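Side-chain contacts in MHC class I protein (Ginglymostoma cirratum, PDB 6LUP), which probably presents short peptides at the cell surface for recognition by T cells, as classical MHC class I molecules do: residues C98-R101 / S106-G109; L123-M128 / Y157-C162; P55-R60 / I163-K168. One frame throughout, in Å; residues are numbered along the deposited sequence.

Contact 1 of 3, residues C98-R101 / S106-G109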
ATOM      1  N   CYS A  98       0.942 -15.658   0.912  1.00 37.74           N
ATOM      2  CA  CYS A  98      -0.006 -16.753   0.842  1.00 39.34           C
ATOM      3  C   CYS A  98      -1.392 -16.236   1.189  1.00 40.69           C
ATOM      4  O   CYS A  98      -1.525 -15.204   1.845  1.00 40.40           O
ATOM      5  CB  CYS A  98       0.390 -17.856   1.820  1.00 38.66           C
ATOM      6  SG  CYS A  98       0.526 -17.292   3.532  1.00 38.01           S
ATOM      7  N   GLU A  99      -2.416 -16.953   0.740  1.00 42.84           N
ATOM      8  CA  GLU A  99      -3.793 -16.630   1.081  1.00 44.67           C
ATOM      9  C   GLU A  99      -4.516 -17.850   1.643  1.00 46.59           C
ATOM     10  O   GLU A  99      -4.466 -18.935   1.063  1.00 47.29           O
ATOM     11  CB  GLU A  99      -4.534 -16.084  -0.139  1.00 45.32           C
ATOM     12  CG  GLU A  99      -5.992 -15.755   0.126  1.00 46.53           C
ATOM     13  CD  GLU A  99      -6.660 -15.093  -1.056  1.00 47.75           C
ATOM     14  OE1 GLU A  99      -6.951 -15.796  -2.051  1.00 49.05           O
ATOM     15  OE2 GLU A  99      -6.898 -13.868  -0.984  1.00 47.61           O
ATOM     16  N   LEU A 100      -5.184 -17.648   2.775  1.00 48.29           N
ATOM     17  CA  LEU A 100      -5.960 -18.684   3.443  1.00 51.26           C
ATOM     18  C   LEU A 100      -7.447 -18.512   3.148  1.00 54.48           C
ATOM     19  O   LEU A 100      -8.002 -17.422   3.307  1.00 53.17           O
ATOM     20  CB  LEU A 100      -5.710 -18.627   4.951  1.00 50.62           C
ATOM     21  CG  LEU A 100      -6.437 -19.595   5.881  1.00 51.43           C
ATOM     22  CD1 LEU A 100      -5.855 -20.997   5.791  1.00 51.92           C
ATOM     23  CD2 LEU A 100      -6.355 -19.072   7.306  1.00 51.32           C
ATOM     24  N   ARG A 101      -8.082 -19.603   2.726  1.00 59.71           N
ATOM     25  CA  ARG A 101      -9.491 -19.586   2.349  1.00 64.55           C
ATOM     26  C   ARG A 101     -10.313 -20.600   3.140  1.00 68.43           C
ATOM     27  O   ARG A 101      -9.946 -21.776   3.229  1.00 69.99           O
ATOM     28  CB  ARG A 101      -9.643 -19.853   0.851  1.00 65.50           C
ATOM     29  CG  ARG A 101      -8.946 -18.843  -0.044  1.00 65.68           C
ATOM     30  CD  ARG A 101      -9.356 -19.021  -1.494  1.00 67.84           C
ATOM     31  NE  ARG A 101      -8.605 -18.140  -2.384  1.00 68.46           N
ATOM     32  CZ  ARG A 101      -8.552 -18.269  -3.709  1.00 69.58           C
ATOM     33  NH1 ARG A 101      -7.833 -17.414  -4.429  1.00 68.85           N
ATOM     34  NH2 ARG A 101      -9.206 -19.250  -4.318  1.00 71.11           N
ATOM     35  N   SER A 106      -9.077 -23.828  -2.192  1.00 71.25           N
ATOM     36  CA  SER A 106      -7.662 -24.173  -2.220  1.00 67.22           C
ATOM     37  C   SER A 106      -6.788 -22.971  -1.862  1.00 62.76           C
ATOM     38  O   SER A 106      -6.953 -21.882  -2.418  1.00 62.08           O
ATOM     39  CB  SER A 106      -7.279 -24.736  -3.589  1.00 68.37           C
ATOM     40  OG  SER A 106      -6.113 -25.532  -3.500  1.00 68.46           O
ATOM     41  N   ASN A 107      -5.870 -23.174  -0.918  1.00 58.92           N
ATOM     42  CA  ASN A 107      -4.918 -22.137  -0.513  1.00 54.47           C
ATOM     43  C   ASN A 107      -3.987 -21.738  -1.644  1.00 52.34           C
ATOM     44  O   ASN A 107      -3.570 -22.579  -2.440  1.00 53.39           O
ATOM     45  CB  ASN A 107      -4.091 -22.596   0.687  1.00 53.54           C
ATOM     46  CG  ASN A 107      -4.859 -22.523   1.991  1.00 53.85           C
ATOM     47  OD1 ASN A 107      -4.393 -23.015   3.017  1.00 53.84           O
ATOM     48  ND2 ASN A 107      -6.038 -21.907   1.962  1.00 54.02           N
ATOM     49  N   THR A 108      -3.667 -20.450  -1.714  1.00 49.36           N
ATOM     50  CA  THR A 108      -2.808 -19.941  -2.778  1.00 47.70           C
ATOM     51  C   THR A 108      -1.527 -19.320  -2.229  1.00 45.44           C
ATOM     52  O   THR A 108      -1.418 -19.033  -1.037  1.00 44.88           O
ATOM     53  CB  THR A 108      -3.539 -18.924  -3.688  1.00 48.08           C
ATOM     54  OG1 THR A 108      -3.754 -17.695  -2.982  1.00 47.31           O
ATOM     55  CG2 THR A 108      -4.878 -19.483  -4.173  1.00 49.18           C
ATOM     56  N   GLY A 109      -0.558 -19.129  -3.113  1.00 44.09           N
ATOM     57  CA  GLY A 109       0.721 -18.546  -2.753  1.00 42.20           C
ATOM     58  C   GLY A 109       1.400 -18.005  -3.990  1.00 41.73           C
ATOM     59  O   GLY A 109       1.076 -18.405  -5.108  1.00 42.79           O
TER
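E99 and T108 face each other as an antiparallel hydrogen-bonded pair, and the close packing of this contact gathers round their two backbone bonds. E99 N donates to T108 O at 2.9 Å, nearly straight at 164° but from above the carbonyl plane; the return bond, T108 N to E99 O, is longer at 3.3 Å and lies in the carbonyl plane. One step back along the strand, C98 and G109 form a non-hydrogen-bonded pair, their CA atoms 4.1 Å apart, G109 having no side chain. T108 O also receives a CA-H...O contact from C98 CA at 3.3 Å. On the other side of E99 and T108, toward the turn, the ladder gives way to side chains. R101 turns its guanidinium edge to E99, NE reaching OE1 at 2.9 Å and NH1 the same oxygen at 3.0 Å, a side-on salt bridge with both nitrogens on one atom. T108 CG2 sits over a face of that guanidinium, 3.6 Å from NH1, so a methyl group backs the ion pair. The loose side lies at the exposed S106, whose backbone O is 3.8 Å from R101 CD and lies more distantly over the guanidinium. L100 and N107 run alongside each other, touching L166 and I163 of helix 148-172 respectively. The arrangement is a beta hairpin in the sheet that floors the class I peptide-binding platform.

Contact 2 of 3, residues L123-M128 / Y157-C162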
ATOM      1  N   LEU A 123       7.362 -17.626  -9.791  1.00 50.58           N
ATOM      2  CA  LEU A 123       7.203 -19.073  -9.709  1.00 51.86           C
ATOM      3  C   LEU A 123       5.795 -19.559 -10.034  1.00 53.61           C
ATOM      4  O   LEU A 123       4.818 -19.102  -9.440  1.00 53.05           O
ATOM      5  CB  LEU A 123       7.621 -19.592  -8.326  1.00 50.43           C
ATOM      6  CG  LEU A 123       7.264 -21.041  -7.955  1.00 50.81           C
ATOM      7  CD1 LEU A 123       8.130 -22.047  -8.704  1.00 51.87           C
ATOM      8  CD2 LEU A 123       7.368 -21.265  -6.454  1.00 49.62           C
ATOM      9  N   ASP A 124       5.706 -20.494 -10.977  1.00 55.93           N
ATOM     10  CA  ASP A 124       4.498 -21.283 -11.156  1.00 58.01           C
ATOM     11  C   ASP A 124       4.548 -22.413 -10.133  1.00 58.02           C
ATOM     12  O   ASP A 124       5.338 -23.346 -10.266  1.00 58.61           O
ATOM     13  CB  ASP A 124       4.412 -21.840 -12.581  1.00 60.91           C
ATOM     14  CG  ASP A 124       3.105 -22.580 -12.855  1.00 63.04           C
ATOM     15  OD1 ASP A 124       2.549 -23.218 -11.931  1.00 63.31           O
ATOM     16  OD2 ASP A 124       2.637 -22.530 -14.012  1.00 65.06           O
ATOM     17  N   LYS A 125       3.705 -22.312  -9.109  1.00 57.65           N
ATOM     18  CA  LYS A 125       3.707 -23.258  -7.996  1.00 57.47           C
ATOM     19  C   LYS A 125       3.185 -24.634  -8.413  1.00 59.56           C
ATOM     20  O   LYS A 125       3.642 -25.656  -7.899  1.00 59.54           O
ATOM     21  CB  LYS A 125       2.886 -22.695  -6.828  1.00 56.00           C
ATOM     22  CG  LYS A 125       3.181 -23.322  -5.470  1.00 55.21           C
ATOM     23  CD  LYS A 125       2.305 -22.739  -4.365  1.00 54.07           C
ATOM     24  CE  LYS A 125       0.865 -23.234  -4.450  1.00 55.13           C
ATOM     25  NZ  LYS A 125       0.047 -22.843  -3.265  1.00 54.50           N
ATOM     26  N   ASP A 126       2.236 -24.656  -9.348  1.00 61.71           N
ATOM     27  CA  ASP A 126       1.618 -25.908  -9.801  1.00 64.28           C
ATOM     28  C   ASP A 126       2.559 -26.745 -10.661  1.00 64.91           C
ATOM     29  O   ASP A 126       2.708 -27.945 -10.432  1.00 66.05           O
ATOM     30  CB  ASP A 126       0.300 -25.636 -10.538  1.00 66.16           C
ATOM     31  CG  ASP A 126      -0.719 -24.903  -9.670  1.00 66.58           C
ATOM     32  OD1 ASP A 126      -0.498 -24.786  -8.439  1.00 65.68           O
ATOM     33  OD2 ASP A 126      -1.744 -24.441 -10.222  1.00 67.31           O
ATOM     34  N   LYS A 127       3.197 -26.103 -11.637  1.00 64.51           N
ATOM     35  CA  LYS A 127       4.193 -26.755 -12.486  1.00 64.83           C
ATOM     36  C   LYS A 127       5.548 -26.870 -11.791  1.00 62.63           C
ATOM     37  O   LYS A 127       6.396 -27.657 -12.209  1.00 63.37           O
ATOM     38  CB  LYS A 127       4.363 -25.985 -13.800  1.00 66.14           C
ATOM     39  CG  LYS A 127       3.141 -25.971 -14.705  1.00 68.47           C
ATOM     40  CD  LYS A 127       2.949 -27.299 -15.424  1.00 71.41           C
ATOM     41  CE  LYS A 127       1.792 -27.229 -16.409  1.00 73.64           C
ATOM     42  NZ  LYS A 127       1.483 -28.559 -17.006  1.00 75.90           N
ATOM     43  N   MET A 128       5.734 -26.080 -10.732  1.00 60.10           N
ATOM     44  CA  MET A 128       7.019 -25.944 -10.027  1.00 58.14           C
ATOM     45  C   MET A 128       8.161 -25.543 -10.959  1.00 58.22           C
ATOM     46  O   MET A 128       9.249 -26.126 -10.933  1.00 58.02           O
ATOM     47  CB  MET A 128       7.357 -27.186  -9.192  1.00 57.93           C
ATOM     48  CG  MET A 128       6.639 -27.239  -7.851  1.00 56.84           C
ATOM     49  SD  MET A 128       6.746 -25.705  -6.897  1.00 55.22           S
ATOM     50  CE  MET A 128       8.513 -25.566  -6.635  1.00 53.84           C
ATOM     51  N   TYR A 157       7.510 -22.963   2.150  1.00 37.48           N
ATOM     52  CA  TYR A 157       7.187 -21.705   2.818  1.00 36.69           C
ATOM     53  C   TYR A 157       5.793 -21.207   2.439  1.00 36.84           C
ATOM     54  O   TYR A 157       4.967 -20.936   3.312  1.00 36.59           O
ATOM     55  CB  TYR A 157       8.227 -20.617   2.531  1.00 35.65           C
ATOM     56  CG  TYR A 157       7.778 -19.255   3.002  1.00 35.13           C
ATOM     57  CD1 TYR A 157       7.911 -18.879   4.338  1.00 34.75           C
ATOM     58  CD2 TYR A 157       7.193 -18.347   2.115  1.00 35.19           C
ATOM     59  CE1 TYR A 157       7.487 -17.638   4.777  1.00 34.52           C
ATOM     60  CE2 TYR A 157       6.762 -17.103   2.547  1.00 34.78           C
ATOM     61  CZ  TYR A 157       6.912 -16.756   3.877  1.00 34.42           C
ATOM     62  OH  TYR A 157       6.491 -15.520   4.306  1.00 34.39           O
ATOM     63  N   LEU A 158       5.544 -21.093   1.138  1.00 37.28           N
ATOM     64  CA  LEU A 158       4.291 -20.544   0.639  1.00 37.91           C
ATOM     65  C   LEU A 158       3.077 -21.366   1.064  1.00 39.04           C
ATOM     66  O   LEU A 158       2.049 -20.801   1.441  1.00 39.44           O
ATOM     67  CB  LEU A 158       4.326 -20.395  -0.888  1.00 38.19           C
ATOM     68  CG  LEU A 158       5.330 -19.417  -1.517  1.00 37.63           C
ATOM     69  CD1 LEU A 158       5.212 -19.451  -3.034  1.00 37.87           C
ATOM     70  CD2 LEU A 158       5.169 -17.993  -0.994  1.00 36.62           C
ATOM     71  N   GLU A 159       3.209 -22.689   1.019  1.00 40.09           N
ATOM     72  CA  GLU A 159       2.099 -23.592   1.324  1.00 41.10           C
ATOM     73  C   GLU A 159       2.009 -23.978   2.795  1.00 40.94           C
ATOM     74  O   GLU A 159       0.921 -24.257   3.295  1.00 41.53           O
ATOM     75  CB  GLU A 159       2.186 -24.858   0.478  1.00 42.74           C
ATOM     76  CG  GLU A 159       1.876 -24.659  -0.998  1.00 43.93           C
ATOM     77  CD  GLU A 159       2.078 -25.924  -1.818  1.00 45.78           C
ATOM     78  OE1 GLU A 159       2.462 -26.965  -1.234  1.00 46.26           O
ATOM     79  OE2 GLU A 159       1.853 -25.876  -3.047  1.00 46.64           O
ATOM     80  N   GLY A 160       3.146 -24.010   3.484  1.00 40.06           N
ATOM     81  CA  GLY A 160       3.176 -24.489   4.864  1.00 39.76           C
ATOM     82  C   GLY A 160       3.454 -23.414   5.897  1.00 38.74           C
ATOM     83  O   GLY A 160       2.574 -23.047   6.682  1.00 38.78           O
ATOM     84  N   ILE A 161       4.685 -22.911   5.893  1.00 37.61           N
ATOM     85  CA  ILE A 161       5.140 -21.963   6.902  1.00 36.52           C
ATOM     86  C   ILE A 161       4.270 -20.705   6.920  1.00 36.32           C
ATOM     87  O   ILE A 161       3.802 -20.281   7.980  1.00 35.90           O
ATOM     88  CB  ILE A 161       6.633 -21.620   6.708  1.00 35.74           C
ATOM     89  CG1 ILE A 161       7.504 -22.833   7.065  1.00 35.97           C
ATOM     90  CG2 ILE A 161       7.036 -20.430   7.565  1.00 35.06           C
ATOM     91  CD1 ILE A 161       8.850 -22.863   6.373  1.00 35.28           C
ATOM     92  N   CYS A 162       4.046 -20.132   5.739  1.00 36.31           N
ATOM     93  CA  CYS A 162       3.310 -18.878   5.595  1.00 36.26           C
ATOM     94  C   CYS A 162       1.881 -19.005   6.130  1.00 36.92           C
ATOM     95  O   CYS A 162       1.427 -18.174   6.916  1.00 36.72           O
ATOM     96  CB  CYS A 162       3.313 -18.443   4.126  1.00 36.47           C
ATOM     97  SG  CYS A 162       2.534 -16.854   3.762  1.00 36.54           S
TER
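K125 and E159 meet through two differently shaped chains. K125 sends CG away from its backbone N (chi1 -160°) and then bends at chi3 (74°), which turns CE and NZ along the glutamate. E159 holds CG beside its own backbone N (chi1 -71°) and stays extended beyond it, approaching from the opposite direction. The result is a salt bridge at the long end of the range, K125 NZ to E159 OE2 at 3.5 Å, in which the methylene CE lies closer to the same oxygen, at 3.2 Å. NZ also rests against E159 CG, 3.4 Å away, so the ammonium lies partly alongside the aliphatic stem. K155 on the same helix offers OE2 a second, weak and long, ion pair, which would add a little to the positive charge offsetting the carboxylate. Here helix 148-172, one wall of the class I groove, is tied to the outer part of the sheet beneath it, just where strand 118-124 ends. Deeper in, L123 CD2 and L158 CD1 make a light apolar touch at 4.4 Å, L158 being buried under the helix. The turn that carries K125 is shaped by D124, which forms an Asx motif: its OD1 takes an almost straight bond from K127 N at 3.0 Å, from above the carboxylate plane, and a weak one from D126 N. On the helix, a wider pi-type turn is closed by C162 N to Y157 O at 2.7 Å; Y157 OH, at its start, bonds to the backbone of the bound peptide.

Contact 3 of 3, residues P55-R60 / I163-K168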
ATOM      1  N   PRO A  55      11.509 -12.416  22.098  1.00 39.69           N
ATOM      2  CA  PRO A  55      12.842 -12.106  21.579  1.00 39.17           C
ATOM      3  C   PRO A  55      13.256 -12.945  20.364  1.00 38.09           C
ATOM      4  O   PRO A  55      13.790 -12.394  19.400  1.00 37.41           O
ATOM      5  CB  PRO A  55      13.749 -12.404  22.774  1.00 39.81           C
ATOM      6  CG  PRO A  55      12.898 -12.082  23.950  1.00 40.84           C
ATOM      7  CD  PRO A  55      11.501 -12.496  23.570  1.00 40.73           C
ATOM      8  N   GLU A  56      12.993 -14.249  20.408  1.00 37.92           N
ATOM      9  CA  GLU A  56      13.418 -15.166  19.349  1.00 37.41           C
ATOM     10  C   GLU A  56      12.809 -14.833  17.993  1.00 36.07           C
ATOM     11  O   GLU A  56      13.480 -14.930  16.960  1.00 35.38           O
ATOM     12  CB  GLU A  56      13.127 -16.619  19.733  1.00 38.72           C
ATOM     13  CG  GLU A  56      14.185 -17.200  20.658  1.00 41.00           C
ATOM     14  CD  GLU A  56      13.957 -18.666  20.995  1.00 42.70           C
ATOM     15  OE1 GLU A  56      13.265 -19.362  20.204  1.00 43.06           O
ATOM     16  OE2 GLU A  56      14.481 -19.118  22.046  1.00 43.17           O
ATOM     17  N   TYR A  57      11.544 -14.430  18.006  1.00 35.28           N
ATOM     18  CA  TYR A  57      10.859 -14.021  16.796  1.00 34.41           C
ATOM     19  C   TYR A  57      11.548 -12.831  16.114  1.00 34.14           C
ATOM     20  O   TYR A  57      11.804 -12.861  14.909  1.00 33.71           O
ATOM     21  CB  TYR A  57       9.399 -13.682  17.099  1.00 34.49           C
ATOM     22  CG  TYR A  57       8.639 -13.195  15.891  1.00 33.77           C
ATOM     23  CD1 TYR A  57       8.673 -11.850  15.517  1.00 33.67           C
ATOM     24  CD2 TYR A  57       7.887 -14.076  15.122  1.00 33.43           C
ATOM     25  CE1 TYR A  57       7.980 -11.398  14.405  1.00 33.26           C
ATOM     26  CE2 TYR A  57       7.188 -13.636  14.009  1.00 33.20           C
ATOM     27  CZ  TYR A  57       7.239 -12.296  13.654  1.00 32.99           C
ATOM     28  OH  TYR A  57       6.546 -11.853  12.552  1.00 32.45           O
ATOM     29  N   TRP A  58      11.842 -11.792  16.887  1.00 34.32           N
ATOM     30  CA  TRP A  58      12.444 -10.585  16.338  1.00 34.16           C
ATOM     31  C   TRP A  58      13.892 -10.799  15.942  1.00 34.24           C
ATOM     32  O   TRP A  58      14.354 -10.245  14.946  1.00 34.04           O
ATOM     33  CB  TRP A  58      12.284  -9.418  17.309  1.00 34.74           C
ATOM     34  CG  TRP A  58      10.843  -9.164  17.563  1.00 34.81           C
ATOM     35  CD1 TRP A  58      10.130  -9.506  18.676  1.00 35.28           C
ATOM     36  CD2 TRP A  58       9.914  -8.573  16.656  1.00 34.54           C
ATOM     37  NE1 TRP A  58       8.817  -9.146  18.525  1.00 35.28           N
ATOM     38  CE2 TRP A  58       8.656  -8.569  17.293  1.00 34.96           C
ATOM     39  CE3 TRP A  58      10.024  -8.030  15.368  1.00 34.17           C
ATOM     40  CZ2 TRP A  58       7.511  -8.037  16.685  1.00 34.81           C
ATOM     41  CZ3 TRP A  58       8.887  -7.508  14.763  1.00 33.97           C
ATOM     42  CH2 TRP A  58       7.646  -7.522  15.422  1.00 34.36           C
ATOM     43  N   GLU A  59      14.593 -11.626  16.710  1.00 34.72           N
ATOM     44  CA  GLU A  59      15.960 -11.997  16.394  1.00 34.66           C
ATOM     45  C   GLU A  59      16.026 -12.716  15.049  1.00 34.17           C
ATOM     46  O   GLU A  59      16.835 -12.356  14.192  1.00 34.19           O
ATOM     47  CB  GLU A  59      16.552 -12.845  17.517  1.00 35.35           C
ATOM     48  CG  GLU A  59      16.917 -12.028  18.747  1.00 36.69           C
ATOM     49  CD  GLU A  59      16.828 -12.808  20.047  1.00 37.72           C
ATOM     50  OE1 GLU A  59      16.777 -12.153  21.113  1.00 38.92           O
ATOM     51  OE2 GLU A  59      16.803 -14.062  20.017  1.00 37.39           O
ATOM     52  N   ARG A  60      15.158 -13.706  14.852  1.00 33.92           N
ATOM     53  CA  ARG A  60      15.153 -14.470  13.605  1.00 33.36           C
ATOM     54  C   ARG A  60      14.694 -13.642  12.407  1.00 32.89           C
ATOM     55  O   ARG A  60      15.299 -13.710  11.332  1.00 32.50           O
ATOM     56  CB  ARG A  60      14.299 -15.731  13.727  1.00 33.81           C
ATOM     57  CG  ARG A  60      14.263 -16.557  12.447  1.00 34.07           C
ATOM     58  CD  ARG A  60      12.996 -17.380  12.337  1.00 34.88           C
ATOM     59  NE  ARG A  60      11.792 -16.587  12.604  1.00 35.80           N
ATOM     60  CZ  ARG A  60      11.032 -16.706  13.696  1.00 36.44           C
ATOM     61  NH1 ARG A  60      11.336 -17.592  14.644  1.00 36.28           N
ATOM     62  NH2 ARG A  60       9.960 -15.937  13.833  1.00 36.40           N
ATOM     63  N   ILE A 163       1.187 -20.054   5.701  1.00 37.95           N
ATOM     64  CA  ILE A 163      -0.171 -20.344   6.157  1.00 38.97           C
ATOM     65  C   ILE A 163      -0.229 -20.510   7.678  1.00 39.70           C
ATOM     66  O   ILE A 163      -1.083 -19.920   8.340  1.00 40.37           O
ATOM     67  CB  ILE A 163      -0.735 -21.609   5.456  1.00 39.75           C
ATOM     68  CG1 ILE A 163      -0.967 -21.357   3.950  1.00 39.64           C
ATOM     69  CG2 ILE A 163      -1.985 -22.125   6.159  1.00 40.46           C
ATOM     70  CD1 ILE A 163      -2.034 -20.333   3.605  1.00 39.16           C
ATOM     71  N   GLU A 164       0.692 -21.298   8.221  1.00 40.16           N
ATOM     72  CA  GLU A 164       0.727 -21.589   9.656  1.00 41.00           C
ATOM     73  C   GLU A 164       0.863 -20.333  10.532  1.00 39.53           C
ATOM     74  O   GLU A 164       0.117 -20.165  11.496  1.00 39.88           O
ATOM     75  CB  GLU A 164       1.835 -22.602   9.965  1.00 42.79           C
ATOM     76  CG  GLU A 164       1.919 -23.013  11.428  1.00 45.67           C
ATOM     77  CD  GLU A 164       3.081 -23.949  11.734  1.00 47.71           C
ATOM     78  OE1 GLU A 164       3.099 -24.502  12.860  1.00 48.92           O
ATOM     79  OE2 GLU A 164       3.978 -24.133  10.867  1.00 48.13           O
ATOM     80  N   TRP A 165       1.811 -19.465  10.191  1.00 37.85           N
ATOM     81  CA  TRP A 165       2.020 -18.210  10.919  1.00 36.98           C
ATOM     82  C   TRP A 165       0.882 -17.212  10.708  1.00 36.98           C
ATOM     83  O   TRP A 165       0.513 -16.484  11.636  1.00 36.87           O
ATOM     84  CB  TRP A 165       3.372 -17.589  10.565  1.00 36.03           C
ATOM     85  CG  TRP A 165       4.502 -18.304  11.224  1.00 35.91           C
ATOM     86  CD1 TRP A 165       5.120 -19.443  10.787  1.00 35.94           C
ATOM     87  CD2 TRP A 165       5.132 -17.954  12.461  1.00 35.79           C
ATOM     88  NE1 TRP A 165       6.101 -19.820  11.673  1.00 35.97           N
ATOM     89  CE2 TRP A 165       6.128 -18.927  12.713  1.00 35.91           C
ATOM     90  CE3 TRP A 165       4.953 -16.913  13.382  1.00 35.70           C
ATOM     91  CZ2 TRP A 165       6.955 -18.884  13.845  1.00 35.92           C
ATOM     92  CZ3 TRP A 165       5.768 -16.873  14.510  1.00 36.18           C
ATOM     93  CH2 TRP A 165       6.761 -17.853  14.730  1.00 36.08           C
ATOM     94  N   LEU A 166       0.317 -17.188   9.500  1.00 36.83           N
ATOM     95  CA  LEU A 166      -0.862 -16.364   9.239  1.00 37.10           C
ATOM     96  C   LEU A 166      -1.972 -16.729  10.224  1.00 38.31           C
ATOM     97  O   LEU A 166      -2.613 -15.848  10.794  1.00 38.43           O
ATOM     98  CB  LEU A 166      -1.345 -16.495   7.788  1.00 36.74           C
ATOM     99  CG  LEU A 166      -2.650 -15.763   7.421  1.00 37.13           C
ATOM    100  CD1 LEU A 166      -2.580 -14.261   7.680  1.00 36.40           C
ATOM    101  CD2 LEU A 166      -3.056 -16.032   5.979  1.00 37.28           C
ATOM    102  N   GLN A 167      -2.164 -18.028  10.446  1.00 39.46           N
ATOM    103  CA  GLN A 167      -3.168 -18.515  11.390  1.00 41.03           C
ATOM    104  C   GLN A 167      -2.886 -18.096  12.831  1.00 40.95           C
ATOM    105  O   GLN A 167      -3.814 -17.829  13.598  1.00 41.55           O
ATOM    106  CB  GLN A 167      -3.321 -20.032  11.277  1.00 42.28           C
ATOM    107  CG  GLN A 167      -4.308 -20.431  10.193  1.00 43.92           C
ATOM    108  CD  GLN A 167      -4.194 -21.882   9.780  1.00 45.60           C
ATOM    109  OE1 GLN A 167      -3.293 -22.601  10.217  1.00 46.43           O
ATOM    110  NE2 GLN A 167      -5.113 -22.324   8.927  1.00 46.65           N
ATOM    111  N   LYS A 168      -1.605 -18.025  13.181  1.00 40.20           N
ATOM    112  CA  LYS A 168      -1.193 -17.565  14.495  1.00 40.21           C
ATOM    113  C   LYS A 168      -1.463 -16.072  14.624  1.00 39.87           C
ATOM    114  O   LYS A 168      -1.995 -15.616  15.635  1.00 40.81           O
ATOM    115  CB  LYS A 168       0.289 -17.862  14.728  1.00 39.77           C
ATOM    116  CG  LYS A 168       0.773 -17.533  16.131  1.00 40.25           C
ATOM    117  CD  LYS A 168       2.287 -17.459  16.195  1.00 39.64           C
ATOM    118  CE  LYS A 168       2.753 -17.299  17.629  1.00 40.38           C
ATOM    119  NZ  LYS A 168       4.229 -17.148  17.700  1.00 40.04           N
TER
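Y57 and W165 project from facing helices whose CA atoms are still 11.4 Å apart at these residues, and their rings bridge the gap by sliding past each other in opposite directions. The six-membered ring of the indole meets the phenol obliquely: the planes stand at 44° and the centroids lie 5.7 Å apart, neither a parallel stack nor an upright edge-to-face pair. One atom of the indole does most of the touching. W165 CZ3 settles at the edge of the tyrosine, close to its plane, equidistant from Y57 CD2 and Y57 CE2 at 3.6 Å each. The tyrosine is sent across the gap by its first torsion, which sets CG opposite the backbone N (chi1 178°), and its far end is held as well, since Y57 OH is hydrogen-bonded to the hydroxyl of Y169. At its other flank, Y57 CD1 stands over the centre of the W58 ring, 3.6 Å above that plane, so the phenol is wedged between two indoles. R60, one turn along, comes at W165 from the opposite direction after bending at CG-CD; its NH2 stops 3.8 Å from W165 CH2. Guanidinium and indole planes are 59° apart, an oblique approach, while Y57 CE2 lies at the edge of the guanidinium in its plane. The peptide is part of this cluster: an aromatic side chain of the peptide meets the W165 ring, R60 also packs on an aromatic peptide side chain, and the peptide backbone rests on Y57. K168 adds a salt bridge to E53. Aromatic side chains bridging the two helices in this way are characteristic of the closed end of the class I groove, where the N-terminal end of the peptide is typically lodged.

In the fold
Helix 148-172 supplies a segment to contacts 2 and 3, and packs on contact 1. Contact 1 and contact 2, with centres about 10 Å apart, are joined covalently by the C98-C162 disulfide (SG to SG 2.1 Å), which fastens the floor strand to the helix above it. Contact 3 lies further along that helix, about 18 Å from the centre of contact 1 and about 19 Å from that of contact 2, yet I163 CD1 still packs on E99 O of the hairpin at 3.8 Å. Contact 1, within the floor, and contact 2, at its outer part, thus connect the sheet to one wall, whereas contact 3 spans to the other. The bound peptide is reached by residues of contacts 2 and 3.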